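Local coordinates for protein phosphotriesterase, putative (Deinococcus radiodurans, PDB 4J35) that probably hydrolyses lactones as a two-metal enzyme of the phosphotriesterase family, here engineered toward the hydrolysis of organophosphates, at residues T105-R110 with E117-E122; A163-Q166 with G170-I173; V246-L251 with R303-E308; G254-L259 with E307-Q312. The protein carries 7 engineered substitutions. All coordinates share one frame; numbering follows the deposited sequence.

How the contacts relate
All four contacts belong to the TIM-barrel fold of the phosphotriesterase family. Contacts 1 and 2 close before contacts 3 and 4 open, and these two end on the same helix, 307-322. Contacts 1 and 2, centres about 18 Å apart, meet where Tyr121 of helix 116-129 lies against Arg164 and Val165 of helix 153-169. Contacts 3 and 4, about 8 Å apart between centres, share Glu307 and Glu308; Leu251 packs against Ala256 and Leu259. Contact 1 is across the chain's centre from this pair, about 42 Å from contact 3 between centres. Contacts 1, 3 and 4 join outer helices and loops away from the metals, whereas contact 2 leads into the strand toward His176, a metal ligand.

Contact 1. Residues T105-R110 with E117-E122; sequences TYFKFR and ESEIYE
Phe107 lays one face of its ring over Ile120, whose CG1 sits 4.0 Å from the Phe107 ring centroid and close to the ring normal, a CH-pi contact. The nearest ring atom is CE1, 3.7 Å from Ile120 CG1, while CB of Glu119 comes up at the ring edge. Tyr106 CD2 lies over the opposite face, so the phenyl ring is held between its own helix and the next.

A salt bridge closes the partly exposed side. Arg110 grips Glu119 side-on with two nitrogens, one to each carboxylate oxygen: NE to OE1 of Glu119 at 2.7 Å, and NH2 of Arg110 to OE2 of Glu119 at 3.0 Å. Both bonds are nearly straight and run in the guanidinium plane, yet they reach the carboxylate from above, because the two planes are turned 52° apart. The bend at chi3 of Arg110 (76°) swings the guanidinium across the extended Glu119 chain. A water also donates to Arg110 O and, weakly, to Glu119 OE2.

The contact joins consecutive helices, 105-113 and 116-129, whose short segments run 133° apart with axes 10.7 Å from each other. Both pack on the outer helical layer of the TIM barrel through helix 153-169, where Phe107 touches Tyr154 and Ile120 touches Phe158 and Ala161; Phe96 meets the Phe107 ring edge-to-face.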
loop_
_atom_site.group_PDB
_atom_site.type_symbol
_atom_site.label_atom_id
_atom_site.label_comp_id
_atom_site.label_asym_id
_atom_site.label_seq_id
_atom_site.Cartn_x
_atom_site.Cartn_y
_atom_site.Cartn_z
ATOM N N THR A 105 -9.827 -18.644 5.541
ATOM C CA THR A 105 -10.146 -20.037 5.639
ATOM C C THR A 105 -10.288 -20.550 4.201
ATOM O O THR A 105 -9.830 -21.614 3.907
ATOM C CB THR A 105 -11.392 -20.348 6.521
ATOM O OG1 THR A 105 -11.363 -19.534 7.705
ATOM C CG2 THR A 105 -11.388 -21.840 6.909
ATOM N N TYR A 106 -10.839 -19.737 3.306
ATOM C CA TYR A 106 -11.048 -20.163 1.917
ATOM C C TYR A 106 -9.785 -20.740 1.231
ATOM O O TYR A 106 -9.771 -21.895 0.813
ATOM C CB TYR A 106 -11.576 -18.971 1.110
ATOM C CG TYR A 106 -11.874 -19.246 -0.358
ATOM C CD1 TYR A 106 -12.985 -20.003 -0.740
ATOM C CD2 TYR A 106 -11.064 -18.719 -1.365
ATOM C CE1 TYR A 106 -13.279 -20.224 -2.078
ATOM C CE2 TYR A 106 -11.349 -18.944 -2.716
ATOM C CZ TYR A 106 -12.454 -19.688 -3.062
ATOM O OH TYR A 106 -12.740 -19.888 -4.387
ATOM N N PHE A 107 -8.722 -19.946 1.092
ATOM C CA PHE A 107 -7.551 -20.483 0.358
ATOM C C PHE A 107 -6.726 -21.457 1.201
ATOM O O PHE A 107 -6.066 -22.319 0.664
ATOM C CB PHE A 107 -6.659 -19.372 -0.198
ATOM C CG PHE A 107 -7.049 -18.911 -1.565
ATOM C CD1 PHE A 107 -6.944 -19.765 -2.655
ATOM C CD2 PHE A 107 -7.503 -17.611 -1.767
ATOM C CE1 PHE A 107 -7.295 -19.335 -3.923
ATOM C CE2 PHE A 107 -7.851 -17.173 -3.026
ATOM C CZ PHE A 107 -7.749 -18.044 -4.116
ATOM N N LYS A 108 -6.786 -21.348 2.523
ATOM C CA LYS A 108 -6.143 -22.345 3.371
ATOM C C LYS A 108 -6.793 -23.706 3.156
ATOM O O LYS A 108 -6.106 -24.728 3.089
ATOM C CB LYS A 108 -6.204 -21.944 4.844
ATOM N N PHE A 109 -8.115 -23.726 3.041
ATOM C CA PHE A 109 -8.842 -24.973 2.776
ATOM C C PHE A 109 -8.463 -25.496 1.375
ATOM O O PHE A 109 -8.091 -26.653 1.216
ATOM C CB PHE A 109 -10.347 -24.715 2.864
ATOM C CG PHE A 109 -11.180 -25.939 2.663
ATOM C CD1 PHE A 109 -11.180 -26.958 3.611
ATOM C CD2 PHE A 109 -11.979 -26.071 1.535
ATOM C CE1 PHE A 109 -11.957 -28.102 3.428
ATOM C CE2 PHE A 109 -12.754 -27.201 1.352
ATOM C CZ PHE A 109 -12.737 -28.223 2.297
ATOM N N ARG A 110 -8.530 -24.626 0.368
ATOM C CA ARG A 110 -8.164 -25.021 -0.995
ATOM C C ARG A 110 -6.739 -25.558 -1.053
ATOM O O ARG A 110 -6.474 -26.574 -1.710
ATOM C CB ARG A 110 -8.322 -23.861 -1.969
ATOM C CG ARG A 110 -9.745 -23.341 -2.093
ATOM C CD ARG A 110 -9.863 -22.355 -3.253
ATOM N NE ARG A 110 -9.870 -23.073 -4.532
ATOM C CZ ARG A 110 -10.968 -23.475 -5.163
ATOM N NH1 ARG A 110 -12.164 -23.213 -4.662
ATOM N NH2 ARG A 110 -10.874 -24.159 -6.298
ATOM N N GLU A 117 -1.445 -22.517 -4.941
ATOM C CA GLU A 117 -0.520 -21.535 -5.525
ATOM C C GLU A 117 -0.926 -21.209 -6.957
ATOM O O GLU A 117 -1.008 -20.043 -7.356
ATOM C CB GLU A 117 0.924 -22.039 -5.503
ATOM C CG GLU A 117 1.929 -21.010 -6.020
ATOM C CD GLU A 117 3.332 -21.602 -6.238
ATOM O OE1 GLU A 117 3.825 -22.305 -5.339
ATOM O OE2 GLU A 117 3.950 -21.297 -7.275
ATOM N N SER A 118 -1.174 -22.243 -7.748
ATOM C CA SER A 118 -1.580 -22.030 -9.129
ATOM C C SER A 118 -2.937 -21.327 -9.227
ATOM O O SER A 118 -3.152 -20.534 -10.138
ATOM C CB SER A 118 -1.594 -23.352 -9.894
ATOM O OG SER A 118 -0.260 -23.821 -10.043
ATOM N N GLU A 119 -3.852 -21.616 -8.306
ATOM C CA GLU A 119 -5.137 -20.919 -8.304
ATOM C C GLU A 119 -4.970 -19.454 -8.001
ATOM O O GLU A 119 -5.624 -18.596 -8.620
ATOM C CB GLU A 119 -6.115 -21.566 -7.307
ATOM C CG GLU A 119 -6.553 -22.956 -7.794
ATOM C CD GLU A 119 -7.380 -23.702 -6.758
ATOM O OE1 GLU A 119 -7.399 -23.256 -5.597
ATOM O OE2 GLU A 119 -8.006 -24.725 -7.106
ATOM N N ILE A 120 -4.101 -19.157 -7.042
ATOM C CA ILE A 120 -3.812 -17.778 -6.677
ATOM C C ILE A 120 -3.124 -17.077 -7.834
ATOM O O ILE A 120 -3.444 -15.963 -8.182
ATOM C CB ILE A 120 -2.931 -17.724 -5.418
ATOM C CG1 ILE A 120 -3.710 -18.332 -4.245
ATOM C CG2 ILE A 120 -2.485 -16.281 -5.134
ATOM C CD1 ILE A 120 -2.871 -18.642 -3.036
ATOM N N TYR A 121 -2.165 -17.758 -8.442
ATOM C CA TYR A 121 -1.488 -17.200 -9.576
ATOM C C TYR A 121 -2.499 -16.807 -10.657
ATOM O O TYR A 121 -2.364 -15.729 -11.257
ATOM C CB TYR A 121 -0.482 -18.229 -10.114
ATOM C CG TYR A 121 -0.109 -17.992 -11.550
ATOM C CD1 TYR A 121 0.806 -17.012 -11.901
ATOM C CD2 TYR A 121 -0.687 -18.749 -12.558
ATOM C CE1 TYR A 121 1.150 -16.789 -13.238
ATOM C CE2 TYR A 121 -0.363 -18.538 -13.885
ATOM C CZ TYR A 121 0.551 -17.555 -14.220
ATOM O OH TYR A 121 0.869 -17.362 -15.544
ATOM N N GLU A 122 -3.482 -17.672 -10.922
ATOM C CA GLU A 122 -4.443 -17.414 -12.005
ATOM C C GLU A 122 -5.288 -16.195 -11.691
ATOM O O GLU A 122 -5.585 -15.377 -12.569
ATOM C CB GLU A 122 -5.379 -18.593 -12.219
ATOM C CG GLU A 122 -4.723 -19.823 -12.783
ATOM C CD GLU A 122 -4.198 -19.622 -14.216
ATOM O OE1 GLU A 122 -4.628 -18.669 -14.911
ATOM O OE2 GLU A 122 -3.351 -20.437 -14.648
HETATM O O HOH W 1 -7.208 -26.383 -4.497
#

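Contact 2. Residues A163-Q166 with G170-I173; sequences ARVQ and GVPI
Val165 touches Val171 methyl to methyl, its CG1 4.0 Å from Val171 CG1, the two side chains crossing at a slant. The Val171 methyl stands between its own backbone N and carbonyl carbon. Ile142 lies against both valines, and helix 116-129 flanks them with Tyr121 and Met124 on Val165 and Val128 on Val171.

Gln166, next in sequence, does most of the joining. Its carbonyl O accepts the N-H of Gly170 at 2.9 Å, a bond bent to 144° that finishes the helix; Gly170 then leaves helical geometry with a positive phi, a conformation that favours glycine. This is the turn of an alpha-to-beta connection in the TIM barrel: helix 153-169 ends here and strand 173-174 begins three residues later, hydrogen-bonded through Ile173 to Arg199 and Met201.

The Gln166 side chain bends at chi2 (-61°) and brings its amide back to the departing loop. NE2 of Gln166 donates to Val171 O at 2.9 Å; the acceptor lies in the plane of the amide, but the donor stands 42° above the carbonyl plane. OE1 of Gln166 accepts from Asp196 N, so both ends of the buried amide are held. A leucine here would probably leave Val171 O and Asp196 N without these partners and the loop less firmly tied to the helix. The aliphatic part of Gln166 packs too, CG lying 3.8 Å from Ile173 CD1.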
loop_
_atom_site.group_PDB
_atom_site.type_symbol
_atom_site.label_atom_id
_atom_site.label_comp_id
_atom_site.label_asym_id
_atom_site.label_seq_id
_atom_site.Cartn_x
_atom_site.Cartn_y
_atom_site.Cartn_z
ATOM N N ALA A 163 5.412 -13.695 -7.470
ATOM C CA ALA A 163 6.712 -13.612 -8.151
ATOM C C ALA A 163 6.562 -14.060 -9.607
ATOM O O ALA A 163 7.133 -13.483 -10.532
ATOM C CB ALA A 163 7.773 -14.425 -7.404
ATOM N N ARG A 164 5.757 -15.085 -9.813
ATOM C CA ARG A 164 5.494 -15.583 -11.146
ATOM C C ARG A 164 4.764 -14.570 -12.013
ATOM O O ARG A 164 5.132 -14.327 -13.159
ATOM C CB ARG A 164 4.683 -16.863 -11.022
ATOM C CG ARG A 164 4.309 -17.479 -12.308
ATOM C CD ARG A 164 3.678 -18.818 -12.010
ATOM N NE ARG A 164 3.429 -19.604 -13.208
ATOM C CZ ARG A 164 2.545 -20.600 -13.261
ATOM N NH1 ARG A 164 1.808 -20.922 -12.177
ATOM N NH2 ARG A 164 2.394 -21.268 -14.405
ATOM N N VAL A 165 3.718 -13.957 -11.479
ATOM C CA VAL A 165 3.041 -12.925 -12.240
ATOM C C VAL A 165 3.989 -11.762 -12.520
ATOM O O VAL A 165 3.934 -11.167 -13.596
ATOM C CB VAL A 165 1.751 -12.381 -11.493
ATOM C CG1 VAL A 165 1.107 -11.327 -12.357
ATOM C CG2 VAL A 165 0.798 -13.512 -11.236
ATOM N N GLN A 166 4.863 -11.448 -11.564
ATOM C CA GLN A 166 5.812 -10.332 -11.716
ATOM C C GLN A 166 6.788 -10.640 -12.884
ATOM O O GLN A 166 7.118 -9.764 -13.697
ATOM C CB GLN A 166 6.591 -10.117 -10.407
ATOM C CG GLN A 166 7.130 -8.692 -10.169
ATOM C CD GLN A 166 8.097 -8.246 -11.204
ATOM O OE1 GLN A 166 9.074 -8.956 -11.516
ATOM N NE2 GLN A 166 7.819 -7.089 -11.810
ATOM N N GLY A 170 5.680 -7.890 -15.425
ATOM C CA GLY A 170 6.377 -6.709 -14.952
ATOM C C GLY A 170 5.569 -5.895 -13.937
ATOM O O GLY A 170 5.968 -4.793 -13.594
ATOM N N VAL A 171 4.460 -6.438 -13.448
ATOM C CA VAL A 171 3.582 -5.673 -12.514
ATOM C C VAL A 171 4.395 -5.365 -11.251
ATOM O O VAL A 171 5.225 -6.170 -10.837
ATOM C CB VAL A 171 2.260 -6.425 -12.214
ATOM C CG1 VAL A 171 2.515 -7.740 -11.476
ATOM C CG2 VAL A 171 1.286 -5.563 -11.392
ATOM N N PRO A 172 4.208 -4.172 -10.656
ATOM C CA PRO A 172 4.831 -3.912 -9.354
ATOM C C PRO A 172 4.210 -4.767 -8.206
ATOM O O PRO A 172 3.068 -5.196 -8.307
ATOM C CB PRO A 172 4.491 -2.432 -9.093
ATOM C CG PRO A 172 3.843 -1.932 -10.336
ATOM C CD PRO A 172 3.308 -3.075 -11.060
ATOM N N ILE A 173 4.965 -4.958 -7.128
ATOM C CA ILE A 173 4.502 -5.666 -5.922
ATOM C C ILE A 173 4.698 -4.715 -4.736
ATOM O O ILE A 173 5.799 -4.140 -4.569
ATOM C CB ILE A 173 5.371 -6.939 -5.686
ATOM C CG1 ILE A 173 5.068 -7.989 -6.766
ATOM C CG2 ILE A 173 5.147 -7.538 -4.300
ATOM C CD1 ILE A 173 5.969 -9.214 -6.639
#

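Contact 3. Residues V246-L251 with R303-E308; sequences VLTTLL and RGITEE
Leu251 and Ile305 make the apolar heart of this contact, their side chains crossing at about a right angle. The Leu251 CD1 methyl presses on the Ile305 CD1 methyl at 3.5 Å, tighter than usual for two carbons, and also lies 3.7 Å from Ile305 CG1. With chi1 of -57° and chi2 of -51°, Ile305 turns CD1 against the leucine, where it also meets Leu251 CB. Cutting Ile305 back to an alanine would probably open a gap beside Leu251 and leave its CD1 methyl without this packing partner.

These residues connect the end of helix 240-251 to the junction between helices 291-303 and 307-322 on the outside of the TIM barrel. At the junction Gly304 closes the first helix with a Schellman motif, its backbone angles (phi 108°) calling for glycine, and Thr306 N-caps the second through its side chain.

Beside this apolar pair the contact becomes mixed. The CG2 methyl of Thr248 lies 3.7 Å from Arg303 CD, touching the aliphatic part of an arginine extended from CG to NE. The polar groups turn to their own helices: Arg303 NE forms a salt bridge with Asp299, while Thr248 OG1 bonds back to Ser245 O.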
loop_
_atom_site.group_PDB
_atom_site.type_symbol
_atom_site.label_atom_id
_atom_site.label_comp_id
_atom_site.label_asym_id
_atom_site.label_seq_id
_atom_site.Cartn_x
_atom_site.Cartn_y
_atom_site.Cartn_z
ATOM N N VAL A 246 14.951 8.042 11.471
ATOM C CA VAL A 246 15.512 6.916 10.697
ATOM C C VAL A 246 15.622 7.341 9.252
ATOM O O VAL A 246 16.635 7.117 8.593
ATOM C CB VAL A 246 14.645 5.643 10.776
ATOM C CG1 VAL A 246 15.250 4.507 9.929
ATOM C CG2 VAL A 246 14.504 5.189 12.202
ATOM N N LEU A 247 14.590 8.010 8.760
ATOM C CA LEU A 247 14.594 8.450 7.371
ATOM C C LEU A 247 15.769 9.377 7.037
ATOM O O LEU A 247 16.383 9.256 5.968
ATOM C CB LEU A 247 13.300 9.176 7.055
ATOM C CG LEU A 247 12.972 9.360 5.581
ATOM C CD1 LEU A 247 12.548 8.015 4.933
ATOM C CD2 LEU A 247 11.849 10.385 5.477
ATOM N N THR A 248 16.060 10.332 7.920
ATOM C CA THR A 248 17.103 11.313 7.619
ATOM C C THR A 248 18.464 10.598 7.569
ATOM O O THR A 248 19.307 10.925 6.743
ATOM C CB THR A 248 17.120 12.508 8.597
ATOM O OG1 THR A 248 17.218 12.056 9.955
ATOM C CG2 THR A 248 15.842 13.304 8.431
ATOM N N THR A 249 18.646 9.638 8.465
ATOM C CA THR A 249 19.818 8.780 8.467
ATOM C C THR A 249 20.003 8.081 7.128
ATOM O O THR A 249 21.127 8.008 6.589
ATOM C CB THR A 249 19.676 7.707 9.539
ATOM O OG1 THR A 249 19.615 8.335 10.821
ATOM C CG2 THR A 249 20.839 6.714 9.501
ATOM N N LEU A 250 18.913 7.528 6.601
ATOM C CA LEU A 250 18.994 6.700 5.392
ATOM C C LEU A 250 19.203 7.596 4.184
ATOM O O LEU A 250 19.960 7.289 3.282
ATOM C CB LEU A 250 17.738 5.844 5.217
ATOM C CG LEU A 250 17.520 4.731 6.237
ATOM C CD1 LEU A 250 16.200 4.078 6.025
ATOM C CD2 LEU A 250 18.626 3.640 6.035
ATOM N N LEU A 251 18.556 8.754 4.184
ATOM C CA LEU A 251 18.776 9.732 3.127
ATOM C C LEU A 251 20.238 10.169 3.048
ATOM O O LEU A 251 20.770 10.399 1.957
ATOM C CB LEU A 251 17.867 10.966 3.392
ATOM C CG LEU A 251 16.385 10.722 3.096
ATOM C CD1 LEU A 251 15.458 11.870 3.711
ATOM C CD2 LEU A 251 16.188 10.654 1.599
ATOM N N ARG A 303 15.003 20.196 7.720
ATOM C CA ARG A 303 16.073 19.376 8.286
ATOM C C ARG A 303 17.320 19.314 7.423
ATOM O O ARG A 303 18.328 18.778 7.870
ATOM C CB ARG A 303 15.588 17.945 8.496
ATOM C CG ARG A 303 14.718 17.749 9.712
ATOM C CD ARG A 303 14.132 16.357 9.729
ATOM N NE ARG A 303 13.151 16.193 10.800
ATOM C CZ ARG A 303 13.353 15.529 11.936
ATOM N NH1 ARG A 303 14.505 14.917 12.182
ATOM N NH2 ARG A 303 12.377 15.457 12.828
ATOM N N GLY A 304 17.246 19.815 6.191
ATOM C CA GLY A 304 18.384 19.768 5.283
ATOM C C GLY A 304 18.220 18.770 4.140
ATOM O O GLY A 304 19.091 18.619 3.278
ATOM N N ILE A 305 17.090 18.073 4.109
ATOM C CA ILE A 305 16.799 17.235 2.963
ATOM C C ILE A 305 16.529 18.156 1.788
ATOM O O ILE A 305 15.879 19.178 1.955
ATOM C CB ILE A 305 15.612 16.306 3.251
ATOM C CG1 ILE A 305 15.910 15.461 4.499
ATOM C CG2 ILE A 305 15.279 15.468 2.022
ATOM C CD1 ILE A 305 17.303 14.722 4.446
ATOM N N THR A 306 17.070 17.842 0.616
ATOM C CA THR A 306 17.036 18.780 -0.508
ATOM C C THR A 306 15.772 18.630 -1.357
ATOM O O THR A 306 15.066 17.610 -1.302
ATOM C CB THR A 306 18.222 18.593 -1.472
ATOM O OG1 THR A 306 17.965 17.444 -2.275
ATOM C CG2 THR A 306 19.558 18.442 -0.729
ATOM N N GLU A 307 15.467 19.651 -2.154
ATOM C CA GLU A 307 14.311 19.540 -3.020
ATOM C C GLU A 307 14.467 18.368 -3.964
ATOM O O GLU A 307 13.493 17.693 -4.249
ATOM C CB GLU A 307 14.023 20.810 -3.810
ATOM C CG GLU A 307 13.578 21.953 -2.950
ATOM C CD GLU A 307 12.230 21.698 -2.263
ATOM O OE1 GLU A 307 11.666 20.584 -2.420
ATOM O OE2 GLU A 307 11.733 22.619 -1.565
ATOM N N GLU A 308 15.681 18.143 -4.469
ATOM C CA GLU A 308 15.916 17.030 -5.366
ATOM C C GLU A 308 15.580 15.691 -4.716
ATOM O O GLU A 308 15.013 14.834 -5.368
ATOM C CB GLU A 308 17.377 17.033 -5.842
ATOM C CG GLU A 308 17.720 15.845 -6.738
ATOM C CD GLU A 308 19.137 15.916 -7.287
ATOM O OE1 GLU A 308 19.740 17.012 -7.244
ATOM O OE2 GLU A 308 19.642 14.875 -7.758
#

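Contact 4. Residues G254-L259 with E307-Q312; sequences GYADRL and EEQVGQ
Ala256 and Gln309 bring the two backbones within 6.0 Å, CA to CA, and Asp257, the next residue, comes about as close to Gln312, one turn further along the helix, at 6.1 Å between CA atoms. So close a spacing suits the small alanine side chain. On one side the chain makes a short 3-10 turn at 256-257, with Arg258 N bonded back to Tyr255 O at 2.8 Å; on the other lies the first part of helix 307-322, where Gly311 N bonds to Glu307 O.

The CB of Ala256 points at the helix and meets Gln309 CG at 4.3 Å, a loose contact between aliphatic carbons. Its methyl also rests on Leu251 of helix 240-251. The amide oxygen of Gln309 is occupied in its own helix start, accepting the N-H of Thr306.

In the TIM barrel the 254-259 segment is the connection from helix 240-251 into strand 259-261, and the helix it packs on here is the last of the chain. Leu259 enters that strand and reaches Met313 of the same helix.

Gln312 lies along the turn. Its CG sits 3.8 Å from Asp257 CA and 3.9 Å from Ala256 O, while NE2 of Gln312 passes 4.0 Å from Asp257 CB. The bend at chi2 (66°) folds the amide over that CB, and NE2 then donates to Asn317 OD1. Asn317 in turn uses its ND2 on the carbonyl oxygens of Ala256 and Leu259.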
loop_
_atom_site.group_PDB
_atom_site.type_symbol
_atom_site.label_atom_id
_atom_site.label_comp_id
_atom_site.label_asym_id
_atom_site.label_seq_id
_atom_site.Cartn_x
_atom_site.Cartn_y
_atom_site.Cartn_z
ATOM N N GLY A 254 22.546 8.002 1.089
ATOM C CA GLY A 254 22.333 7.991 -0.355
ATOM C C GLY A 254 21.210 7.102 -0.856
ATOM O O GLY A 254 21.200 6.656 -2.009
ATOM N N TYR A 255 20.226 6.853 -0.002
ATOM C CA TYR A 255 19.189 5.882 -0.311
ATOM C C TYR A 255 17.916 6.506 -0.890
ATOM O O TYR A 255 16.882 5.830 -0.976
ATOM C CB TYR A 255 18.801 5.156 0.968
ATOM C CG TYR A 255 19.720 4.015 1.393
ATOM C CD1 TYR A 255 19.988 2.954 0.560
ATOM C CD2 TYR A 255 20.259 3.998 2.668
ATOM C CE1 TYR A 255 20.797 1.900 0.990
ATOM C CE2 TYR A 255 21.036 2.981 3.106
ATOM C CZ TYR A 255 21.327 1.935 2.271
ATOM O OH TYR A 255 22.111 0.925 2.772
ATOM N N ALA A 256 17.986 7.775 -1.284
ATOM C CA ALA A 256 16.776 8.507 -1.599
ATOM C C ALA A 256 16.056 7.814 -2.717
ATOM O O ALA A 256 14.840 7.838 -2.744
ATOM C CB ALA A 256 17.055 9.974 -1.971
ATOM N N ASP A 257 16.776 7.136 -3.623
ATOM C CA ASP A 257 16.055 6.570 -4.762
ATOM C C ASP A 257 15.450 5.187 -4.429
ATOM O O ASP A 257 14.915 4.534 -5.306
ATOM C CB ASP A 257 16.889 6.518 -6.052
ATOM C CG ASP A 257 18.120 5.674 -5.909
ATOM O OD1 ASP A 257 18.415 5.308 -4.749
ATOM O OD2 ASP A 257 18.800 5.398 -6.937
ATOM N N ARG A 258 15.525 4.773 -3.171
ATOM C CA ARG A 258 14.831 3.564 -2.729
ATOM C C ARG A 258 13.839 3.760 -1.572
ATOM O O ARG A 258 13.359 2.779 -1.006
ATOM C CB ARG A 258 15.848 2.514 -2.315
ATOM C CG ARG A 258 16.876 2.246 -3.420
ATOM C CD ARG A 258 16.275 1.434 -4.548
ATOM N NE ARG A 258 17.006 1.607 -5.808
ATOM C CZ ARG A 258 18.038 0.863 -6.202
ATOM N NH1 ARG A 258 18.486 -0.138 -5.451
ATOM N NH2 ARG A 258 18.625 1.117 -7.363
ATOM N N LEU A 259 13.530 5.027 -1.239
ATOM C CA LEU A 259 12.634 5.329 -0.123
ATOM C C LEU A 259 11.346 5.967 -0.625
ATOM O O LEU A 259 11.393 6.870 -1.478
ATOM C CB LEU A 259 13.287 6.324 0.848
ATOM C CG LEU A 259 14.644 5.918 1.445
ATOM C CD1 LEU A 259 15.286 7.115 2.107
ATOM C CD2 LEU A 259 14.495 4.749 2.442
ATOM N N GLU A 307 15.467 19.651 -2.154
ATOM C CA GLU A 307 14.311 19.540 -3.020
ATOM C C GLU A 307 14.467 18.368 -3.964
ATOM O O GLU A 307 13.493 17.693 -4.249
ATOM C CB GLU A 307 14.023 20.810 -3.810
ATOM C CG GLU A 307 13.578 21.953 -2.950
ATOM C CD GLU A 307 12.230 21.698 -2.263
ATOM O OE1 GLU A 307 11.666 20.584 -2.420
ATOM O OE2 GLU A 307 11.733 22.619 -1.565
ATOM N N GLU A 308 15.681 18.143 -4.469
ATOM C CA GLU A 308 15.916 17.030 -5.366
ATOM C C GLU A 308 15.580 15.691 -4.716
ATOM O O GLU A 308 15.013 14.834 -5.368
ATOM C CB GLU A 308 17.377 17.033 -5.842
ATOM C CG GLU A 308 17.720 15.845 -6.738
ATOM C CD GLU A 308 19.137 15.916 -7.287
ATOM O OE1 GLU A 308 19.740 17.012 -7.244
ATOM O OE2 GLU A 308 19.642 14.875 -7.758
ATOM N N GLN A 309 15.939 15.524 -3.443
ATOM C CA GLN A 309 15.679 14.295 -2.717
ATOM C C GLN A 309 14.200 14.099 -2.477
ATOM O O GLN A 309 13.685 13.009 -2.530
ATOM C CB GLN A 309 16.409 14.297 -1.368
ATOM C CG GLN A 309 17.934 14.119 -1.507
ATOM C CD GLN A 309 18.642 14.212 -0.171
ATOM O OE1 GLN A 309 18.502 15.190 0.542
ATOM N NE2 GLN A 309 19.396 13.176 0.180
ATOM N N VAL A 310 13.502 15.195 -2.197
ATOM C CA VAL A 310 12.111 15.078 -1.899
ATOM C C VAL A 310 11.401 14.674 -3.157
ATOM O O VAL A 310 10.542 13.795 -3.132
ATOM C CB VAL A 310 11.539 16.415 -1.379
ATOM C CG1 VAL A 310 10.044 16.425 -1.507
ATOM C CG2 VAL A 310 11.983 16.646 0.068
ATOM N N GLY A 311 11.755 15.294 -4.273
ATOM C CA GLY A 311 11.104 14.969 -5.532
ATOM C C GLY A 311 11.448 13.545 -5.967
ATOM O O GLY A 311 10.699 12.891 -6.709
ATOM N N GLN A 312 12.586 13.050 -5.503
ATOM C CA GLN A 312 12.970 11.679 -5.861
ATOM C C GLN A 312 12.061 10.660 -5.151
ATOM O O GLN A 312 11.638 9.663 -5.748
ATOM C CB GLN A 312 14.402 11.409 -5.466
ATOM C CG GLN A 312 14.935 10.013 -5.951
ATOM C CD GLN A 312 15.032 9.909 -7.471
ATOM O OE1 GLN A 312 15.696 10.721 -8.125
ATOM N NE2 GLN A 312 14.361 8.914 -8.041
#